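Local coordinates for protein DyP-type peroxidase (Thermobifida cellulosilytica, PDB 4GS1) that probably uses a bound haem to reduce hydrogen peroxide while oxidising dyes and other substrates, as in other DyP-type peroxidases, at residues L100-S114 with G147-V160. Sequence-based numbering, arbitrary orientation. Where two conformers were deposited one is given.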
ATOM      1  N   LEU B 100     -17.883   6.388   2.449  1.00 19.26           N
ATOM      2  CA  LEU B 100     -16.631   7.128   2.291  1.00 17.26           C
ATOM      3  C   LEU B 100     -16.829   8.434   1.532  1.00 16.87           C
ATOM      4  O   LEU B 100     -17.730   8.554   0.693  1.00 19.88           O
ATOM      5  CB  LEU B 100     -15.587   6.273   1.567  1.00 17.45           C
ATOM      6  CG  LEU B 100     -15.326   4.906   2.191  1.00 18.78           C
ATOM      7  CD1 LEU B 100     -14.200   4.187   1.447  1.00 21.87           C
ATOM      8  CD2 LEU B 100     -14.999   5.066   3.655  1.00 21.60           C
ATOM      9  N   LEU B 101     -15.983   9.413   1.842  1.00 16.72           N
ATOM     10  CA  LEU B 101     -16.002  10.715   1.177  1.00 17.97           C
ATOM     11  C   LEU B 101     -15.342  10.610  -0.210  1.00 18.19           C
ATOM     12  O   LEU B 101     -14.764   9.566  -0.544  1.00 18.12           O
ATOM     13  CB  LEU B 101     -15.288  11.742   2.066  1.00 20.74           C
ATOM     14  CG  LEU B 101     -15.985  11.996   3.404  1.00 20.55           C
ATOM     15  CD1 LEU B 101     -15.146  12.912   4.273  1.00 24.86           C
ATOM     16  CD2 LEU B 101     -17.353  12.591   3.179  1.00 23.18           C
ATOM     17  N   PRO B 102     -15.449  11.664  -1.039  1.00 16.84           N
ATOM     18  CA  PRO B 102     -14.957  11.535  -2.420  1.00 15.06           C
ATOM     19  C   PRO B 102     -13.446  11.338  -2.535  1.00 17.69           C
ATOM     20  O   PRO B 102     -12.992  10.693  -3.486  1.00 16.49           O
ATOM     21  CB  PRO B 102     -15.367  12.863  -3.066  1.00 18.21           C
ATOM     22  CG  PRO B 102     -16.589  13.288  -2.287  1.00 20.21           C
ATOM     23  CD  PRO B 102     -16.285  12.872  -0.871  1.00 19.96           C
ATOM     24  N   ALA B 103     -12.689  11.902  -1.598  1.00 15.38           N
ATOM     25  CA  ALA B 103     -11.243  11.667  -1.512  1.00 15.52           C
ATOM     26  C   ALA B 103     -10.465  11.977  -2.792  1.00 14.37           C
ATOM     27  O   ALA B 103      -9.486  11.288  -3.107  1.00 18.01           O
ATOM     28  CB  ALA B 103     -10.970  10.224  -1.063  1.00 17.00           C
ATOM     29  N   SER B 104     -10.886  13.019  -3.510  1.00 14.44           N
ATOM     30  CA  SER B 104     -10.133  13.525  -4.664  1.00 15.27           C
ATOM     31  C   SER B 104      -9.888  12.469  -5.739  1.00 17.09           C
ATOM     32  O   SER B 104      -8.846  12.494  -6.407  1.00 16.69           O
ATOM     33  CB  SER B 104      -8.786  14.113  -4.220  1.00 17.11           C
ATOM     34  OG  SER B 104      -8.978  15.259  -3.397  1.00 18.18           O
ATOM     35  N   LEU B 105     -10.837  11.549  -5.903  1.00 17.15           N
ATOM     36  CA  LEU B 105     -10.672  10.437  -6.849  1.00 16.56           C
ATOM     37  C   LEU B 105     -10.507  10.949  -8.270  1.00 17.37           C
ATOM     38  O   LEU B 105     -11.312  11.745  -8.744  1.00 18.25           O
ATOM     39  CB  LEU B 105     -11.865   9.483  -6.763  1.00 17.52           C
ATOM     40  CG  LEU B 105     -11.899   8.334  -7.766  1.00 15.93           C
ATOM     41  CD1 LEU B 105     -10.655   7.463  -7.594  1.00 20.23           C
ATOM     42  CD2 LEU B 105     -13.169   7.506  -7.561  1.00 13.87           C
ATOM     43  N   MET B 106      -9.451  10.500  -8.942  1.00 13.75           N
ATOM     44  CA  MET B 106      -9.161  10.953 -10.296  1.00 13.92           C
ATOM     45  C   MET B 106      -8.623   9.822 -11.158  1.00 16.79           C
ATOM     46  O   MET B 106      -7.874   8.966 -10.673  1.00 15.94           O
ATOM     47  CB  MET B 106      -8.167  12.125 -10.270  1.00 15.10           C
ATOM     48  CG  MET B 106      -6.923  11.880  -9.407  1.00 15.50           C
ATOM     49  SD  MET B 106      -5.758  13.282  -9.430  1.00 18.52           S
ATOM     50  CE  MET B 106      -6.696  14.554  -8.598  1.00 22.81           C
ATOM     51  N   VAL B 107      -9.007   9.834 -12.435  1.00 14.37           N
ATOM     52  CA  VAL B 107      -8.634   8.795 -13.398  1.00 13.10           C
ATOM     53  C   VAL B 107      -7.974   9.418 -14.630  1.00 15.55           C
ATOM     54  O   VAL B 107      -8.530  10.343 -15.236  1.00 17.65           O
ATOM     55  CB  VAL B 107      -9.879   7.974 -13.851  1.00 15.05           C
ATOM     56  CG1 VAL B 107      -9.465   6.859 -14.807  1.00 18.26           C
ATOM     57  CG2 VAL B 107     -10.603   7.383 -12.646  1.00 16.44           C
ATOM     58  N   THR B 108      -6.791   8.916 -14.987  1.00 13.66           N
ATOM     59  CA  THR B 108      -6.053   9.343 -16.175  1.00 15.38           C
ATOM     60  C   THR B 108      -5.957   8.184 -17.160  1.00 16.20           C
ATOM     61  O   THR B 108      -5.666   7.058 -16.757  1.00 16.76           O
ATOM     62  CB  THR B 108      -4.610   9.730 -15.815  1.00 18.01           C
ATOM     63  OG1 THR B 108      -4.597  10.485 -14.599  1.00 17.25           O
ATOM     64  CG2 THR B 108      -3.964  10.543 -16.945  1.00 17.52           C
ATOM     65  N   ILE B 109      -6.172   8.455 -18.448  1.00 13.45           N
ATOM     66  CA  ILE B 109      -6.162   7.404 -19.462  1.00 13.72           C
ATOM     67  C   ILE B 109      -5.048   7.636 -20.490  1.00 17.52           C
ATOM     68  O   ILE B 109      -4.956   8.712 -21.085  1.00 17.99           O
ATOM     69  CB  ILE B 109      -7.532   7.322 -20.203  1.00 15.24           C
ATOM     70  CG1 ILE B 109      -8.678   7.065 -19.213  1.00 17.04           C
ATOM     71  CG2 ILE B 109      -7.501   6.246 -21.257  1.00 15.37           C
ATOM     72  CD1 ILE B 109     -10.080   7.226 -19.851  1.00 21.50           C
ATOM     73  N   GLY B 110      -4.200   6.634 -20.703  1.00 15.56           N
ATOM     74  CA  GLY B 110      -3.080   6.802 -21.620  1.00 14.11           C
ATOM     75  C   GLY B 110      -2.928   5.692 -22.639  1.00 15.59           C
ATOM     76  O   GLY B 110      -3.513   4.607 -22.496  1.00 13.85           O
ATOM     77  N   ILE B 111      -2.103   5.959 -23.651  1.00 14.50           N
ATOM     78  CA  ILE B 111      -1.975   5.101 -24.824  1.00 16.42           C
ATOM     79  C   ILE B 111      -0.500   4.863 -25.140  1.00 19.08           C
ATOM     80  O   ILE B 111       0.294   5.807 -25.177  1.00 16.47           O
ATOM     81  CB  ILE B 111      -2.649   5.787 -26.032  1.00 17.18           C
ATOM     82  CG1 ILE B 111      -4.171   5.790 -25.851  1.00 17.58           C
ATOM     83  CG2 ILE B 111      -2.262   5.111 -27.354  1.00 21.29           C
ATOM     84  CD1 ILE B 111      -4.894   6.767 -26.775  1.00 18.42           C
ATOM     85  N   GLY B 112      -0.128   3.604 -25.357  1.00 16.23           N
ATOM     86  CA  GLY B 112       1.256   3.271 -25.656  1.00 15.62           C
ATOM     87  C   GLY B 112       1.542   3.213 -27.143  1.00 20.16           C
ATOM     88  O   GLY B 112       0.640   2.972 -27.943  1.00 17.86           O
ATOM     89  N   GLY B 113       2.800   3.419 -27.523  1.00 17.03           N
ATOM     90  CA  GLY B 113       3.180   3.311 -28.923  1.00 19.29           C
ATOM     91  C   GLY B 113       2.822   1.964 -29.534  1.00 20.56           C
ATOM     92  O   GLY B 113       2.452   1.883 -30.703  1.00 19.98           O
ATOM     93  N   SER B 114       2.926   0.901 -28.742  1.00 18.61           N
ATOM     94  CA  SER B 114       2.624  -0.447 -29.240  1.00 19.33           C
ATOM     95  C   SER B 114       1.156  -0.631 -29.642  1.00 19.92           C
ATOM     96  O   SER B 114       0.835  -1.519 -30.435  1.00 20.67           O
ATOM     97  CB  SER B 114       3.029  -1.500 -28.209  1.00 19.05           C
ATOM     98  OG  SER B 114       2.379  -1.263 -26.968  1.00 18.89           O
ATOM     99  N   GLY B 147       3.403  -1.422 -22.448  1.00 13.72           N
ATOM    100  CA  GLY B 147       1.964  -1.579 -22.355  1.00 15.56           C
ATOM    101  C   GLY B 147       1.240  -0.888 -23.496  1.00 16.46           C
ATOM    102  O   GLY B 147       1.654   0.185 -23.935  1.00 15.21           O
ATOM    103  N   ASP B 148       0.162  -1.493 -23.978  1.00 12.57           N
ATOM    104  CA  ASP B 148      -0.660  -0.858 -25.014  1.00 13.54           C
ATOM    105  C   ASP B 148      -1.458   0.329 -24.465  1.00 14.72           C
ATOM    106  O   ASP B 148      -1.701   1.313 -25.179  1.00 17.85           O
ATOM    107  CB  ASP B 148      -1.656  -1.860 -25.607  1.00 14.48           C
ATOM    108  CG  ASP B 148      -0.994  -2.980 -26.394  1.00 17.46           C
ATOM    109  OD1 ASP B 148       0.145  -2.821 -26.895  1.00 19.19           O
ATOM    110  OD2 ASP B 148      -1.644  -4.042 -26.522  1.00 17.77           O
ATOM    111  N   LEU B 149      -1.880   0.217 -23.208  1.00 15.08           N
ATOM    112  CA  LEU B 149      -2.801   1.163 -22.582  1.00 15.54           C
ATOM    113  C   LEU B 149      -2.439   1.366 -21.115  1.00 13.92           C
ATOM    114  O   LEU B 149      -1.796   0.508 -20.507  1.00 15.95           O
ATOM    115  CB  LEU B 149      -4.239   0.638 -22.663  1.00 15.66           C
ATOM    116  CG  LEU B 149      -4.828   0.503 -24.065  1.00 13.49           C
ATOM    117  CD1 LEU B 149      -6.016  -0.467 -24.066  1.00 16.56           C
ATOM    118  CD2 LEU B 149      -5.241   1.874 -24.582  1.00 18.12           C
ATOM    119  N   MET B 150      -2.881   2.488 -20.549  0.53 15.67           N
ATOM    120  CA  MET B 150      -2.551   2.833 -19.171  0.53 16.10           C
ATOM    121  C   MET B 150      -3.734   3.475 -18.441  0.53 16.41           C
ATOM    122  O   MET B 150      -4.466   4.286 -19.016  0.53 14.78           O
ATOM    123  CB  MET B 150      -1.348   3.785 -19.171  0.53 18.09           C
ATOM    124  CG  MET B 150      -0.815   4.156 -17.811  0.53 24.50           C
ATOM    125  SD  MET B 150      -1.644   5.574 -17.079  0.53 20.59           S
ATOM    126  CE  MET B 150      -1.602   6.762 -18.414  0.53 25.91           C
ATOM    127  N   LEU B 151      -3.922   3.104 -17.176  1.00 16.09           N
ATOM    128  CA  LEU B 151      -4.774   3.876 -16.271  1.00 14.61           C
ATOM    129  C   LEU B 151      -3.906   4.352 -15.100  1.00 16.54           C
ATOM    130  O   LEU B 151      -3.124   3.578 -14.547  1.00 16.26           O
ATOM    131  CB  LEU B 151      -5.954   3.059 -15.736  1.00 14.28           C
ATOM    132  CG  LEU B 151      -7.078   2.715 -16.713  1.00 14.54           C
ATOM    133  CD1 LEU B 151      -8.124   1.847 -16.013  1.00 17.00           C
ATOM    134  CD2 LEU B 151      -7.713   3.993 -17.249  1.00 15.38           C
ATOM    135  N   GLN B 152      -4.016   5.632 -14.750  1.00 13.13           N
ATOM    136  CA  GLN B 152      -3.484   6.122 -13.482  1.00 12.14           C
ATOM    137  C   GLN B 152      -4.713   6.451 -12.653  1.00 15.48           C
ATOM    138  O   GLN B 152      -5.530   7.279 -13.053  1.00 14.80           O
ATOM    139  CB  GLN B 152      -2.623   7.378 -13.665  1.00 11.97           C
ATOM    140  CG  GLN B 152      -2.105   7.960 -12.331  1.00 11.38           C
ATOM    141  CD  GLN B 152      -1.388   9.289 -12.480  1.00 15.31           C
ATOM    142  OE1 GLN B 152      -1.857  10.203 -13.175  1.00 20.65           O
ATOM    143  NE2 GLN B 152      -0.259   9.414 -11.814  1.00 11.12           N
ATOM    144  N   VAL B 153      -4.864   5.785 -11.513  1.00 11.90           N
ATOM    145  CA  VAL B 153      -6.001   6.038 -10.641  1.00 12.02           C
ATOM    146  C   VAL B 153      -5.455   6.587  -9.334  1.00 14.78           C
ATOM    147  O   VAL B 153      -4.526   6.021  -8.764  1.00 14.30           O
ATOM    148  CB  VAL B 153      -6.819   4.754 -10.388  1.00 15.87           C
ATOM    149  CG1 VAL B 153      -8.168   5.101  -9.760  1.00 16.26           C
ATOM    150  CG2 VAL B 153      -7.033   3.972 -11.687  1.00 16.29           C
ATOM    151  N   GLY B 154      -6.009   7.700  -8.859  1.00 12.93           N
ATOM    152  CA  GLY B 154      -5.498   8.307  -7.645  1.00 14.03           C
ATOM    153  C   GLY B 154      -6.618   8.670  -6.690  1.00 11.25           C
ATOM    154  O   GLY B 154      -7.717   8.987  -7.118  1.00 13.53           O
ATOM    155  N   ALA B 155      -6.336   8.622  -5.395  1.00 12.65           N
ATOM    156  CA  ALA B 155      -7.302   9.058  -4.391  1.00 14.49           C
ATOM    157  C   ALA B 155      -6.600   9.328  -3.084  1.00 16.68           C
ATOM    158  O   ALA B 155      -5.485   8.864  -2.875  1.00 14.33           O
ATOM    159  CB  ALA B 155      -8.389   8.010  -4.203  1.00 16.13           C
ATOM    160  N   GLU B 156      -7.254  10.074  -2.201  1.00 13.15           N
ATOM    161  CA  GLU B 156      -6.675  10.398  -0.899  1.00 13.41           C
ATOM    162  C   GLU B 156      -6.925   9.268   0.103  1.00 13.67           C
ATOM    163  O   GLU B 156      -6.424   9.305   1.225  1.00 15.75           O
ATOM    164  CB  GLU B 156      -7.267  11.724  -0.389  1.00 14.05           C
ATOM    165  CG  GLU B 156      -6.639  12.303   0.895  1.00 13.72           C
ATOM    166  CD  GLU B 156      -5.211  12.806   0.713  1.00 15.03           C
ATOM    167  OE1 GLU B 156      -4.759  12.982  -0.439  1.00 15.83           O
ATOM    168  OE2 GLU B 156      -4.536  13.043   1.740  1.00 14.57           O
ATOM    169  N   ASP B 157      -7.684   8.255  -0.312  1.00 13.46           N
ATOM    170  CA  ASP B 157      -8.005   7.129   0.568  1.00 15.09           C
ATOM    171  C   ASP B 157      -7.787   5.803  -0.161  1.00 14.63           C
ATOM    172  O   ASP B 157      -8.183   5.672  -1.317  1.00 15.16           O
ATOM    173  CB  ASP B 157      -9.456   7.231   1.049  1.00 15.20           C
ATOM    174  CG  ASP B 157      -9.815   6.131   2.009  1.00 17.98           C
ATOM    175  OD1 ASP B 157      -9.598   6.310   3.228  1.00 14.77           O
ATOM    176  OD2 ASP B 157     -10.290   5.070   1.545  1.00 14.87           O
ATOM    177  N   PRO B 158      -7.146   4.820   0.506  1.00 12.65           N
ATOM    178  CA  PRO B 158      -6.790   3.576  -0.188  1.00 12.77           C
ATOM    179  C   PRO B 158      -7.989   2.671  -0.495  1.00 14.70           C
ATOM    180  O   PRO B 158      -7.913   1.873  -1.429  1.00 13.97           O
ATOM    181  CB  PRO B 158      -5.834   2.886   0.802  1.00 12.48           C
ATOM    182  CG  PRO B 158      -6.304   3.382   2.157  1.00 14.18           C
ATOM    183  CD  PRO B 158      -6.649   4.834   1.899  1.00 14.85           C
ATOM    184  N   MET B 159      -9.064   2.772   0.278  0.60 13.25           N
ATOM    185  CA  MET B 159     -10.254   1.966   0.007  0.60 14.14           C
ATOM    186  C   MET B 159     -11.059   2.550  -1.158  0.60 14.98           C
ATOM    187  O   MET B 159     -11.549   1.810  -2.021  0.60 15.93           O
ATOM    188  CB  MET B 159     -11.108   1.831   1.272  0.60 13.55           C
ATOM    189  CG  MET B 159     -12.260   0.886   1.127  0.60 18.36           C
ATOM    190  SD  MET B 159     -11.694  -0.780   0.747  0.60 29.52           S
ATOM    191  CE  MET B 159     -12.880  -1.705   1.725  0.60 12.74           C
ATOM    192  N   VAL B 160     -11.184   3.871  -1.198  1.00 13.87           N
ATOM    193  CA  VAL B 160     -11.783   4.516  -2.364  1.00 14.28           C
ATOM    194  C   VAL B 160     -10.990   4.128  -3.612  1.00 17.34           C
ATOM    195  O   VAL B 160     -11.565   3.746  -4.636  1.00 15.91           O
ATOM    196  CB  VAL B 160     -11.811   6.045  -2.201  1.00 15.34           C
ATOM    197  CG1 VAL B 160     -12.269   6.725  -3.502  1.00 16.39           C
ATOM    198  CG2 VAL B 160     -12.718   6.425  -1.035  1.00 15.36           C
TER
HETATM  199  O   HOH W   1      -5.184   9.967 -11.814  1.00 14.68           O
HETATM  200  O   HOH W   2       4.434  -1.299 -25.137  1.00 23.15           O
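Strands 106-111 and 149-155 pair antiparallel in the N-terminal ferredoxin-like sheet of this DyP-type peroxidase. Met106, Thr108 and Gly110 form the hydrogen-bonded pairs with Gly154, Gln152 and Met150. The non-hydrogen-bonded pairs, Val107 with Val153, Ile109 with Leu151 and Ile111 with Leu149, put their side chains on one face. Ile109 CG1 lies alongside Leu151 CD2 at 3.8 Å. Helix 66-90 covers Ile109, Leu149 and Leu151 on that side. On the other face, water 1 donates to Thr108 OG1 and to Gln152 O (3.0 Å), and Thr108 OG1 is also hydrogen-bonded to Pro41 O.

At one end, Ser114 OG donates to the anti lone pair of Asp148 OD1 at 2.7 Å. Asp148 OD2 forms a salt bridge with Arg63. At the other end, Leu100 CD1 packs on Val160 CG2 at 3.7 Å, and Asp157 N-caps helix 158-172. With CG anti to the backbone N (chi1 -177°), Asp157 OD2 accepts from Met159 N and, straighter, from Val160 N (3.1 Å, 163°). Asp157 OD1 accepts from Thr188 N of the second subunit. With an alanine here, both helix amides and Thr188 N of the second subunit would probably lose their side-chain acceptor. The buried carboxylate thus ties the helix start to the subunit interface.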